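Local coordinates for protein fatty acid synthase 1, isoform A (PDB 6FN6) that probably catalyses de novo synthesis of long-chain saturated fatty acids from acetyl-CoA and malonyl-CoA with NADPH, this chain being its dehydratase–enoylreductase–ketoreductase region, at residues 306-312 / 337-343; 318-324 / 353-358; 378-384 / 405-409; 424-430 / 441-446. All blocks are in the same frame, centred on the assembly; numbering follows the deposited sequence.

Interaction 1. Residues 306-312 / 337-343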
loop_
_atom_site.group_PDB
_atom_site.type_symbol
_atom_site.label_atom_id
_atom_site.label_comp_id
_atom_site.label_asym_id
_atom_site.label_seq_id
_atom_site.Cartn_x
_atom_site.Cartn_y
_atom_site.Cartn_z
ATOM N N GLY A 306 -5.691 8.969 71.893
ATOM C CA GLY A 306 -7.044 9.396 72.203
ATOM C C GLY A 306 -8.057 8.267 72.159
ATOM O O GLY A 306 -7.782 7.199 71.614
ATOM N N VAL A 307 -9.227 8.495 72.747
ATOM C CA VAL A 307 -10.293 7.499 72.746
ATOM C C VAL A 307 -11.647 8.171 72.538
ATOM O O VAL A 307 -11.791 9.374 72.755
ATOM C CB VAL A 307 -10.294 6.679 74.054
ATOM C CG1 VAL A 307 -8.975 5.941 74.224
ATOM C CG2 VAL A 307 -10.563 7.576 75.256
ATOM N N GLU A 308 -12.635 7.386 72.117
ATOM C CA GLU A 308 -14.000 7.880 71.968
ATOM C C GLU A 308 -14.986 6.986 72.709
ATOM O O GLU A 308 -15.120 5.801 72.404
ATOM C CB GLU A 308 -14.391 7.972 70.490
ATOM C CG GLU A 308 -15.898 8.064 70.257
ATOM C CD GLU A 308 -16.256 8.388 68.819
ATOM O OE1 GLU A 308 -15.464 8.056 67.912
ATOM O OE2 GLU A 308 -17.336 8.976 68.591
ATOM N N LEU A 309 -15.673 7.569 73.685
ATOM C CA LEU A 309 -16.700 6.863 74.438
ATOM C C LEU A 309 -17.962 6.726 73.586
ATOM O O LEU A 309 -18.501 7.721 73.098
ATOM C CB LEU A 309 -16.997 7.598 75.744
ATOM C CG LEU A 309 -15.767 7.838 76.626
ATOM C CD1 LEU A 309 -16.117 8.708 77.821
ATOM C CD2 LEU A 309 -15.152 6.520 77.086
ATOM N N ALA A 310 -18.426 5.491 73.411
ATOM C CA ALA A 310 -19.526 5.196 72.494
ATOM C C ALA A 310 -20.653 4.398 73.150
ATOM O O ALA A 310 -21.157 3.441 72.565
ATOM C CB ALA A 310 -18.997 4.443 71.280
ATOM N N ASN A 311 -21.052 4.788 74.357
ATOM C CA ASN A 311 -22.133 4.095 75.052
ATOM C C ASN A 311 -23.499 4.655 74.667
ATOM O O ASN A 311 -23.774 5.836 74.870
ATOM C CB ASN A 311 -21.951 4.203 76.568
ATOM C CG ASN A 311 -20.813 3.349 77.082
ATOM O OD1 ASN A 311 -20.393 2.394 76.429
ATOM N ND2 ASN A 311 -20.309 3.687 78.265
ATOM N N GLY A 312 -24.354 3.799 74.111
ATOM C CA GLY A 312 -25.689 4.209 73.711
ATOM C C GLY A 312 -25.709 5.007 72.424
ATOM O O GLY A 312 -26.518 5.921 72.260
ATOM N N VAL A 337 -5.869 6.024 68.225
ATOM C CA VAL A 337 -7.265 6.290 68.540
ATOM C C VAL A 337 -8.002 4.972 68.720
ATOM O O VAL A 337 -7.807 4.032 67.951
ATOM C CB VAL A 337 -7.929 7.152 67.451
ATOM C CG1 VAL A 337 -9.387 7.429 67.798
ATOM C CG2 VAL A 337 -7.166 8.451 67.263
ATOM N N ALA A 338 -8.839 4.907 69.748
ATOM C CA ALA A 338 -9.616 3.710 70.033
ATOM C C ALA A 338 -11.063 4.078 70.327
ATOM O O ALA A 338 -11.359 5.212 70.705
ATOM C CB ALA A 338 -9.013 2.950 71.204
ATOM N N VAL A 339 -11.964 3.120 70.139
ATOM C CA VAL A 339 -13.360 3.313 70.496
ATOM C C VAL A 339 -13.673 2.425 71.690
ATOM O O VAL A 339 -13.534 1.204 71.626
ATOM C CB VAL A 339 -14.297 3.009 69.314
ATOM C CG1 VAL A 339 -15.750 3.266 69.701
ATOM C CG2 VAL A 339 -13.911 3.842 68.101
ATOM N N VAL A 340 -14.099 3.053 72.779
ATOM C CA VAL A 340 -14.401 2.342 74.011
ATOM C C VAL A 340 -15.893 2.054 74.072
ATOM O O VAL A 340 -16.715 2.935 73.821
ATOM C CB VAL A 340 -13.947 3.137 75.245
ATOM C CG1 VAL A 340 -14.060 2.279 76.494
ATOM C CG2 VAL A 340 -12.521 3.638 75.064
ATOM N N THR A 341 -16.237 0.815 74.407
ATOM C CA THR A 341 -17.633 0.402 74.472
ATOM C C THR A 341 -17.910 -0.332 75.777
ATOM O O THR A 341 -17.150 -1.210 76.185
ATOM C CB THR A 341 -18.013 -0.506 73.285
ATOM O OG1 THR A 341 -19.392 -0.880 73.389
ATOM C CG2 THR A 341 -17.146 -1.765 73.255
ATOM N N SER A 342 -19.004 0.046 76.430
ATOM C CA SER A 342 -19.415 -0.587 77.672
ATOM C C SER A 342 -20.516 -1.610 77.422
ATOM O O SER A 342 -20.853 -2.396 78.307
ATOM C CB SER A 342 -19.896 0.469 78.671
ATOM O OG SER A 342 -20.233 -0.118 79.914
ATOM N N ASN A 343 -21.076 -1.598 76.216
ATOM C CA ASN A 343 -22.215 -2.452 75.908
ATOM C C ASN A 343 -21.763 -3.743 75.223
ATOM O O ASN A 343 -22.575 -4.455 74.630
ATOM C CB ASN A 343 -23.217 -1.707 75.023
ATOM C CG ASN A 343 -23.708 -0.417 75.658
ATOM O OD1 ASN A 343 -23.728 0.635 75.016
ATOM N ND2 ASN A 343 -24.098 -0.490 76.926
#

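Interaction 2. Residues 318-324 / 353-358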
loop_
_atom_site.group_PDB
_atom_site.type_symbol
_atom_site.label_atom_id
_atom_site.label_comp_id
_atom_site.label_asym_id
_atom_site.label_seq_id
_atom_site.Cartn_x
_atom_site.Cartn_y
_atom_site.Cartn_z
ATOM N N LEU A 318 -20.143 7.614 65.219
ATOM C CA LEU A 318 -18.933 7.896 65.992
ATOM C C LEU A 318 -17.928 8.652 65.120
ATOM O O LEU A 318 -17.901 8.479 63.902
ATOM C CB LEU A 318 -18.323 6.608 66.555
ATOM C CG LEU A 318 -18.111 5.429 65.608
ATOM C CD1 LEU A 318 -16.768 5.512 64.906
ATOM C CD2 LEU A 318 -18.246 4.118 66.373
ATOM N N VAL A 319 -17.107 9.488 65.750
ATOM C CA VAL A 319 -16.216 10.389 65.020
ATOM C C VAL A 319 -14.767 9.904 64.997
ATOM O O VAL A 319 -13.909 10.548 64.391
ATOM C CB VAL A 319 -16.278 11.815 65.615
ATOM C CG1 VAL A 319 -17.706 12.346 65.593
ATOM C CG2 VAL A 319 -15.714 11.843 67.039
ATOM N N ALA A 320 -14.497 8.785 65.665
ATOM C CA ALA A 320 -13.137 8.267 65.813
ATOM C C ALA A 320 -12.307 8.368 64.530
ATOM O O ALA A 320 -11.168 8.839 64.557
ATOM C CB ALA A 320 -13.184 6.821 66.278
ATOM N N ASN A 321 -12.877 7.927 63.411
ATOM C CA ASN A 321 -12.162 7.940 62.138
ATOM C C ASN A 321 -11.718 9.353 61.785
ATOM O O ASN A 321 -10.573 9.572 61.389
ATOM C CB ASN A 321 -13.037 7.373 61.018
ATOM C CG ASN A 321 -13.123 5.860 61.053
ATOM O OD1 ASN A 321 -12.386 5.201 61.788
ATOM N ND2 ASN A 321 -14.019 5.297 60.248
ATOM N N ARG A 322 -12.632 10.307 61.921
ATOM C CA ARG A 322 -12.335 11.698 61.600
ATOM C C ARG A 322 -11.208 12.236 62.474
ATOM O O ARG A 322 -10.334 12.956 61.995
ATOM C CB ARG A 322 -13.587 12.564 61.760
ATOM C CG ARG A 322 -13.390 14.028 61.378
ATOM C CD ARG A 322 -13.084 14.205 59.897
ATOM N NE ARG A 322 -14.182 13.751 59.047
ATOM C CZ ARG A 322 -14.111 13.652 57.723
ATOM N NH1 ARG A 322 -12.993 13.972 57.085
ATOM N NH2 ARG A 322 -15.163 13.230 57.033
ATOM N N LEU A 323 -11.231 11.890 63.757
ATOM C CA LEU A 323 -10.200 12.350 64.679
ATOM C C LEU A 323 -8.834 11.816 64.264
ATOM O O LEU A 323 -7.878 12.577 64.139
ATOM C CB LEU A 323 -10.520 11.923 66.111
ATOM C CG LEU A 323 -11.847 12.412 66.694
ATOM C CD1 LEU A 323 -11.984 11.953 68.136
ATOM C CD2 LEU A 323 -11.974 13.929 66.597
ATOM N N LEU A 324 -8.747 10.508 64.049
ATOM C CA LEU A 324 -7.489 9.900 63.636
ATOM C C LEU A 324 -7.031 10.488 62.305
ATOM O O LEU A 324 -5.835 10.623 62.051
ATOM C CB LEU A 324 -7.636 8.381 63.524
ATOM C CG LEU A 324 -6.384 7.615 63.086
ATOM C CD1 LEU A 324 -5.212 7.875 64.027
ATOM C CD2 LEU A 324 -6.675 6.123 62.993
ATOM N N LEU A 353 -16.089 0.882 61.872
ATOM C CA LEU A 353 -14.868 1.662 61.670
ATOM C C LEU A 353 -14.210 1.369 60.324
ATOM O O LEU A 353 -13.748 2.283 59.640
ATOM C CB LEU A 353 -13.874 1.386 62.800
ATOM C CG LEU A 353 -14.299 1.860 64.189
ATOM C CD1 LEU A 353 -13.384 1.279 65.254
ATOM C CD2 LEU A 353 -14.288 3.377 64.247
ATOM N N GLY A 354 -14.162 0.096 59.950
ATOM C CA GLY A 354 -13.636 -0.292 58.655
ATOM C C GLY A 354 -12.123 -0.291 58.537
ATOM O O GLY A 354 -11.406 -0.695 59.453
ATOM N N ASP A 355 -11.647 0.171 57.385
ATOM C CA ASP A 355 -10.229 0.149 57.047
ATOM C C ASP A 355 -9.512 1.406 57.543
ATOM O O ASP A 355 -8.557 1.874 56.923
ATOM C CB ASP A 355 -10.058 0.004 55.532
ATOM C CG ASP A 355 -8.618 -0.242 55.125
ATOM O OD1 ASP A 355 -7.867 -0.842 55.923
ATOM O OD2 ASP A 355 -8.238 0.163 54.004
ATOM N N SER A 356 -9.973 1.950 58.664
ATOM C CA SER A 356 -9.422 3.194 59.193
ATOM C C SER A 356 -8.205 2.948 60.079
ATOM O O SER A 356 -7.271 3.749 60.103
ATOM C CB SER A 356 -10.491 3.944 59.987
ATOM O OG SER A 356 -9.938 5.064 60.653
ATOM N N GLY A 357 -8.222 1.835 60.801
ATOM C CA GLY A 357 -7.143 1.493 61.707
ATOM C C GLY A 357 -7.358 2.037 63.107
ATOM O O GLY A 357 -6.408 2.380 63.808
ATOM N N VAL A 358 -8.622 2.112 63.510
ATOM C CA VAL A 358 -8.976 2.514 64.860
ATOM C C VAL A 358 -9.261 1.239 65.636
ATOM O O VAL A 358 -10.146 0.466 65.270
ATOM C CB VAL A 358 -10.183 3.477 64.870
ATOM C CG1 VAL A 358 -10.653 3.751 66.292
ATOM C CG2 VAL A 358 -9.827 4.779 64.176
#

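Interaction 3. Residues 378-384 / 405-409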
loop_
_atom_site.group_PDB
_atom_site.type_symbol
_atom_site.label_atom_id
_atom_site.label_comp_id
_atom_site.label_asym_id
_atom_site.label_seq_id
_atom_site.Cartn_x
_atom_site.Cartn_y
_atom_site.Cartn_z
ATOM N N PHE A 378 -12.848 11.866 73.996
ATOM C CA PHE A 378 -14.055 12.432 73.415
ATOM C C PHE A 378 -15.292 11.744 73.980
ATOM O O PHE A 378 -15.300 10.530 74.183
ATOM C CB PHE A 378 -14.039 12.313 71.891
ATOM C CG PHE A 378 -15.281 12.848 71.236
ATOM C CD1 PHE A 378 -15.418 14.201 70.978
ATOM C CD2 PHE A 378 -16.318 11.996 70.886
ATOM C CE1 PHE A 378 -16.561 14.695 70.381
ATOM C CE2 PHE A 378 -17.463 12.484 70.287
ATOM C CZ PHE A 378 -17.585 13.835 70.034
ATOM N N GLY A 379 -16.330 12.531 74.241
ATOM C CA GLY A 379 -17.575 12.005 74.770
ATOM C C GLY A 379 -18.748 12.925 74.496
ATOM O O GLY A 379 -18.571 14.128 74.307
ATOM N N ILE A 380 -19.948 12.357 74.465
ATOM C CA ILE A 380 -21.157 13.137 74.243
ATOM C C ILE A 380 -22.064 12.998 75.457
ATOM O O ILE A 380 -22.327 11.890 75.922
ATOM C CB ILE A 380 -21.887 12.702 72.952
ATOM C CG1 ILE A 380 -20.931 12.779 71.753
ATOM C CG2 ILE A 380 -23.136 13.562 72.728
ATOM C CD1 ILE A 380 -21.559 12.436 70.418
ATOM N N ASP A 381 -22.528 14.132 75.969
ATOM C CA ASP A 381 -23.453 14.153 77.095
ATOM C C ASP A 381 -22.830 13.526 78.340
ATOM O O ASP A 381 -23.491 12.789 79.072
ATOM C CB ASP A 381 -24.750 13.427 76.726
ATOM C CG ASP A 381 -25.436 14.043 75.522
ATOM O OD1 ASP A 381 -25.247 15.255 75.287
ATOM O OD2 ASP A 381 -26.164 13.317 74.811
ATOM N N VAL A 382 -21.561 13.835 78.582
ATOM C CA VAL A 382 -20.851 13.309 79.740
ATOM C C VAL A 382 -21.258 14.092 80.984
ATOM O O VAL A 382 -21.385 13.528 82.070
ATOM C CB VAL A 382 -19.327 13.358 79.522
ATOM C CG1 VAL A 382 -18.581 12.877 80.766
ATOM C CG2 VAL A 382 -18.940 12.525 78.312
ATOM N N LEU A 383 -21.454 15.396 80.821
ATOM C CA LEU A 383 -21.864 16.254 81.925
ATOM C C LEU A 383 -23.377 16.189 82.126
ATOM O O LEU A 383 -23.903 16.685 83.122
ATOM C CB LEU A 383 -21.426 17.696 81.670
ATOM C CG LEU A 383 -19.940 17.891 81.359
ATOM C CD1 LEU A 383 -19.651 19.349 81.038
ATOM C CD2 LEU A 383 -19.064 17.413 82.517
ATOM N N SER A 384 -24.070 15.581 81.168
ATOM C CA SER A 384 -25.519 15.414 81.238
ATOM C C SER A 384 -25.896 14.234 82.128
ATOM O O SER A 384 -26.916 14.267 82.817
ATOM C CB SER A 384 -26.099 15.217 79.839
ATOM O OG SER A 384 -25.798 16.322 79.007
ATOM N N ILE A 405 -12.625 16.423 75.246
ATOM C CA ILE A 405 -13.485 16.943 74.194
ATOM C C ILE A 405 -14.901 16.468 74.488
ATOM O O ILE A 405 -15.228 15.301 74.281
ATOM C CB ILE A 405 -13.025 16.498 72.792
ATOM C CG1 ILE A 405 -11.525 16.753 72.610
ATOM C CG2 ILE A 405 -13.818 17.239 71.727
ATOM C CD1 ILE A 405 -10.963 16.211 71.312
ATOM N N LEU A 406 -15.735 17.374 74.985
ATOM C CA LEU A 406 -17.082 17.012 75.409
ATOM C C LEU A 406 -18.141 17.750 74.598
ATOM O O LEU A 406 -18.240 18.975 74.655
ATOM C CB LEU A 406 -17.264 17.309 76.899
ATOM C CG LEU A 406 -16.205 16.715 77.832
ATOM C CD1 LEU A 406 -16.407 17.207 79.253
ATOM C CD2 LEU A 406 -16.224 15.194 77.787
ATOM N N GLU A 407 -18.927 16.997 73.834
ATOM C CA GLU A 407 -20.075 17.559 73.137
ATOM C C GLU A 407 -21.266 17.495 74.079
ATOM O O GLU A 407 -21.624 16.423 74.569
ATOM C CB GLU A 407 -20.358 16.811 71.830
ATOM C CG GLU A 407 -21.683 17.182 71.170
ATOM C CD GLU A 407 -21.845 16.586 69.776
ATOM O OE1 GLU A 407 -20.824 16.234 69.148
ATOM O OE2 GLU A 407 -23.000 16.468 69.310
ATOM N N GLU A 408 -21.876 18.645 74.333
ATOM C CA GLU A 408 -22.965 18.734 75.296
ATOM C C GLU A 408 -24.147 19.495 74.716
ATOM O O GLU A 408 -24.014 20.194 73.712
ATOM C CB GLU A 408 -22.487 19.431 76.576
ATOM C CG GLU A 408 -21.318 18.750 77.269
ATOM C CD GLU A 408 -21.711 17.460 77.954
ATOM O OE1 GLU A 408 -22.885 17.335 78.362
ATOM O OE2 GLU A 408 -20.846 16.571 78.086
ATOM N N THR A 409 -25.308 19.341 75.344
ATOM C CA THR A 409 -26.455 20.173 75.012
ATOM C C THR A 409 -26.302 21.496 75.751
ATOM O O THR A 409 -25.955 21.521 76.931
ATOM C CB THR A 409 -27.788 19.503 75.395
ATOM O OG1 THR A 409 -27.861 19.350 76.818
ATOM C CG2 THR A 409 -27.907 18.138 74.736
#

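Interaction 4. Residues 424-430 / 441-446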
loop_
_atom_site.group_PDB
_atom_site.type_symbol
_atom_site.label_atom_id
_atom_site.label_comp_id
_atom_site.label_asym_id
_atom_site.label_seq_id
_atom_site.Cartn_x
_atom_site.Cartn_y
_atom_site.Cartn_z
ATOM N N PHE A 424 -14.812 19.376 89.554
ATOM C CA PHE A 424 -13.745 18.391 89.413
ATOM C C PHE A 424 -12.410 19.029 89.041
ATOM O O PHE A 424 -11.475 18.338 88.636
ATOM C CB PHE A 424 -14.144 17.330 88.387
ATOM C CG PHE A 424 -15.092 16.300 88.934
ATOM C CD1 PHE A 424 -14.612 15.113 89.464
ATOM C CD2 PHE A 424 -16.459 16.526 88.941
ATOM C CE1 PHE A 424 -15.478 14.164 89.979
ATOM C CE2 PHE A 424 -17.329 15.580 89.453
ATOM C CZ PHE A 424 -16.835 14.398 89.973
ATOM N N GLY A 425 -12.323 20.347 89.186
ATOM C CA GLY A 425 -11.058 21.044 89.030
ATOM C C GLY A 425 -10.642 21.324 87.601
ATOM O O GLY A 425 -9.475 21.619 87.333
ATOM N N PHE A 426 -11.592 21.224 86.680
ATOM C CA PHE A 426 -11.314 21.455 85.268
ATOM C C PHE A 426 -11.820 22.826 84.839
ATOM O O PHE A 426 -12.741 23.376 85.441
ATOM C CB PHE A 426 -11.947 20.359 84.409
ATOM C CG PHE A 426 -11.075 19.153 84.239
ATOM C CD1 PHE A 426 -10.799 18.325 85.313
ATOM C CD2 PHE A 426 -10.523 18.851 83.008
ATOM C CE1 PHE A 426 -9.991 17.215 85.159
ATOM C CE2 PHE A 426 -9.718 17.745 82.848
ATOM C CZ PHE A 426 -9.450 16.926 83.925
ATOM N N VAL A 427 -11.200 23.377 83.801
ATOM C CA VAL A 427 -11.601 24.669 83.264
ATOM C C VAL A 427 -11.952 24.512 81.787
ATOM O O VAL A 427 -11.352 23.705 81.077
ATOM C CB VAL A 427 -10.491 25.723 83.463
ATOM C CG1 VAL A 427 -9.269 25.391 82.613
ATOM C CG2 VAL A 427 -11.009 27.116 83.136
ATOM N N ALA A 428 -12.933 25.274 81.322
ATOM C CA ALA A 428 -13.300 25.221 79.918
ATOM C C ALA A 428 -12.312 26.051 79.110
ATOM O O ALA A 428 -12.354 27.281 79.122
ATOM C CB ALA A 428 -14.716 25.718 79.711
ATOM N N VAL A 429 -11.415 25.361 78.414
ATOM C CA VAL A 429 -10.405 26.017 77.601
ATOM C C VAL A 429 -11.071 26.661 76.396
ATOM O O VAL A 429 -10.791 27.813 76.068
ATOM C CB VAL A 429 -9.305 25.028 77.176
ATOM C CG1 VAL A 429 -8.361 25.670 76.166
ATOM C CG2 VAL A 429 -8.533 24.542 78.394
ATOM N N GLN A 430 -11.948 25.914 75.733
ATOM C CA GLN A 430 -12.686 26.445 74.594
ATOM C C GLN A 430 -14.157 26.057 74.663
ATOM O O GLN A 430 -14.514 25.017 75.216
ATOM C CB GLN A 430 -12.086 25.944 73.276
ATOM C CG GLN A 430 -10.766 26.600 72.903
ATOM C CD GLN A 430 -10.481 26.560 71.413
ATOM O OE1 GLN A 430 -9.875 27.482 70.866
ATOM N NE2 GLN A 430 -10.914 25.490 70.750
ATOM N N VAL A 441 -17.094 21.464 73.979
ATOM C CA VAL A 441 -16.296 22.005 75.070
ATOM C C VAL A 441 -14.957 21.286 75.162
ATOM O O VAL A 441 -14.900 20.060 75.261
ATOM C CB VAL A 441 -17.056 21.906 76.410
ATOM C CG1 VAL A 441 -16.261 22.558 77.529
ATOM C CG2 VAL A 441 -18.434 22.544 76.294
ATOM N N LEU A 442 -13.879 22.061 75.140
ATOM C CA LEU A 442 -12.546 21.525 75.372
ATOM C C LEU A 442 -12.105 21.880 76.794
ATOM O O LEU A 442 -11.968 23.058 77.131
ATOM C CB LEU A 442 -11.557 22.073 74.339
ATOM C CG LEU A 442 -10.153 21.462 74.355
ATOM C CD1 LEU A 442 -10.182 19.993 73.966
ATOM C CD2 LEU A 442 -9.224 22.233 73.436
ATOM N N ALA A 443 -11.881 20.860 77.617
ATOM C CA ALA A 443 -11.577 21.072 79.030
ATOM C C ALA A 443 -10.182 20.572 79.382
ATOM O O ALA A 443 -9.635 19.695 78.713
ATOM C CB ALA A 443 -12.616 20.384 79.898
ATOM N N ARG A 444 -9.627 21.134 80.451
ATOM C CA ARG A 444 -8.266 20.842 80.883
ATOM C C ARG A 444 -8.100 21.260 82.345
ATOM O O ARG A 444 -8.784 22.173 82.806
ATOM C CB ARG A 444 -7.260 21.589 80.003
ATOM C CG ARG A 444 -5.817 21.130 80.125
ATOM C CD ARG A 444 -4.880 22.135 79.461
ATOM N NE ARG A 444 -3.660 21.524 78.935
ATOM C CZ ARG A 444 -2.693 22.198 78.318
ATOM N NH1 ARG A 444 -2.789 23.513 78.167
ATOM N NH2 ARG A 444 -1.621 21.563 77.865
ATOM N N LYS A 445 -7.216 20.586 83.079
ATOM C CA LYS A 445 -6.891 21.018 84.436
ATOM C C LYS A 445 -6.110 22.328 84.362
ATOM O O LYS A 445 -5.205 22.473 83.542
ATOM C CB LYS A 445 -6.081 19.956 85.188
ATOM C CG LYS A 445 -6.902 18.781 85.706
ATOM C CD LYS A 445 -6.074 17.872 86.610
ATOM C CE LYS A 445 -6.312 18.165 88.087
ATOM N NZ LYS A 445 -7.676 17.753 88.533
ATOM N N ALA A 446 -6.469 23.283 85.210
ATOM C CA ALA A 446 -5.788 24.573 85.242
ATOM C C ALA A 446 -4.419 24.460 85.916
ATOM O O ALA A 446 -4.147 23.498 86.634
ATOM C CB ALA A 446 -6.644 25.600 85.955
#

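Interaction 1. Residues 306-312 / 337-343
Residues 306-309 and 337-341 run parallel, their axes 4.6 Å apart at closest and 26° off alignment, with Gly306 paired to Val337 and each following residue in step as far as Leu309 and Val340. Four backbone bonds alternate across the gap, from Ala338 N to Gly306 O through to Ala310 N and Val340 O (3.1 Å). On the face carrying Val307, Ala338, Leu309 and Val340, the contact centres on Val340: its CG2 meets Val307 CB at 3.9 Å, while Leu309 CD2 lies alongside Val340 CB at 4.0 Å, the two side chains pointing the same way. The other face carries Val339, whose CG1, anti to the backbone N (chi1 -178°), reaches Ala310 CB at 3.8 Å. Glu308 projects from that face too, but its carboxylate turns to Arg313 in a salt bridge. Beyond the strands Asn311 takes over: Ser342 N gives its hydrogen to Asn311 OD1 at 2.7 Å, in the carbonyl plane of the amide, and Gly312 N makes a weaker bond to Asn343 OD1 (3.3 Å). Apolar packing thus holds the buried part, whereas side-chain amide oxygens extend the backbone's bonding pattern where the chains become more exposed.

Interaction 2. Residues 318-324 / 353-358
The flat amide of Asn321 has Ser356 above one face, Leu353 CD2 on the opposite side of the plane, off the rim by OD1, and Leu353 O at the nitrogen end. Ser356 OG donates to Asn321 OD1 at 2.7 Å from well above the amide plane, 68° out of it, and therefore not along a lone pair. Below that plane lies Leu353 CD2, 3.6 Å from Asn321 OD1. Val358 CG2 comes to the oxygen edge, nearly in the amide plane, 3.5 Å from Asn321 OD1. Asn321 ND2 instead donates almost within its own plane, reaching a lone pair of Leu353 O at 3.1 Å with an N-H...O angle of 159°. Two bonds in different directions therefore fix how the amide is rotated, and chi1 of -77°, with CG anti to the carbonyl carbon, swings it toward residues 353-358. Replacing Asn321 with a leucine would probably leave Ser356 OG and Leu353 O without these mates and free the turn between them to shift.

Apolar contacts fill in deeper down. Leu324 CD2 meets Val358 CG2 at 3.6 Å as the two side chains slide past each other in opposite directions. Ala320 CB meets both Val358 CG1 (4.0 Å) and Leu353 CD2 (4.1 Å), and Leu318 crosses Leu353 at about a right angle. Ala320, Leu353 and Val358 also all touch Val339 of strand 334-341. One helix start is thereby joined to another's end and to edge strand 359-362, an alpha/beta layering consistent with a Rossmann-like, methyltransferase-type domain.

Interaction 3. Residues 378-384 / 405-409
From Glu408 CB the chain starts with CG anti to the carbonyl carbon, and a bend at chi2 (-73°) then turns the carboxylate onto the turn after strand 374-380. CG lies 4.2 Å from Leu383 CD1, and CD comes within 3.5 Å of Leu383 N. At the tip, OE2 accepts from Leu383 N at 3.0 Å, a nearly straight bond (174°) arriving from above the carboxylate plane, and more weakly from Val382 N. OE1 takes the hydroxyl of Ser384 OG at 3.2 Å, nearly along the C-O axis. Buried oxygens are thus satisfied by two backbone N-H groups and a hydroxyl, which may offset the nearby like charge of Asp381. Behind this, parallel pairing is regular: Asp381 N reaches Glu407 O at 2.8 Å. Ile405 CG2 meets the edge of the Phe378 ring in plane, 3.5 Å from Phe378 CD1, while on the other side of the sheet Leu406 CD2 packs on Val382 CG2 at 3.8 Å. Glu407 points to the Phe378 side and forms a salt bridge with Arg283. Two central parallel strands, the second running into helix 410-423 with Thr409 at its N-cap, are consistent with the class I methyltransferase-like fold, probably the catalytically silent pseudo-methyltransferase of animal fatty acid synthases.

Interaction 4. Residues 424-430 / 441-446
Leu442 O is gripped by two backbone donors, Val429 N at 2.7 Å and Gln430 N at 3.2 Å, the latter on a lone pair in the carbonyl plane. Both residues face Leu442, which defines a classic beta bulge and shifts the antiparallel register by one between Ala428 and Gln430. On one side of it Leu442 N bonds back to Gln430 O; on the other, Val427 N and Arg444 O make a straight bond of 2.9 Å (169°). The Phe426 ring carries a CH-pi contact: Lys445 CG stands over one face, 3.8 Å from the centroid and 24° off the normal, while Phe426 CD2 is 4.1 Å from Ala443 CB. With an alanine at Phe426, Lys445 CG would probably lose the ring face it rests on, and a gap would open beside Ala443. Val429 CG2, anti to the carbonyl carbon, packs on Arg444 CB at 3.6 Å; the Arg444 guanidinium reaches on to the backbone oxygens of Lys538 and Asn401. This hairpin of strands 426-433 and 438-445 follows helix 410-423, which ends in a Schellman motif at Gly425, and borders strand 402-409, with Phe426 against helix 389-395 and Leu442 against helix 279-296.

Interactions 1, 3 and 4 belong to one mixed sheet, and interaction 2 packs against it. Interactions 1 and 3 are buried parallel pairings that adjoin in the sheet: Val307 O accepts from Phe378 N, so strand 303-309 joins strand 374-380. Interaction 4 is antiparallel and only partly buried, linked to interaction 3 by Leu406 O and Val441 N. Interaction 2 contains no strand pairing; it meets interaction 1 through Glu308 OE2 and Val319 N, and its polar grip is a side-chain amide near the surface. A carboxylate does comparable work in interaction 3, whereas interaction 4 relies on backbone donors at a bulge. Interactions 1 and 4 do not touch, their nearest atoms being about 11 Å apart.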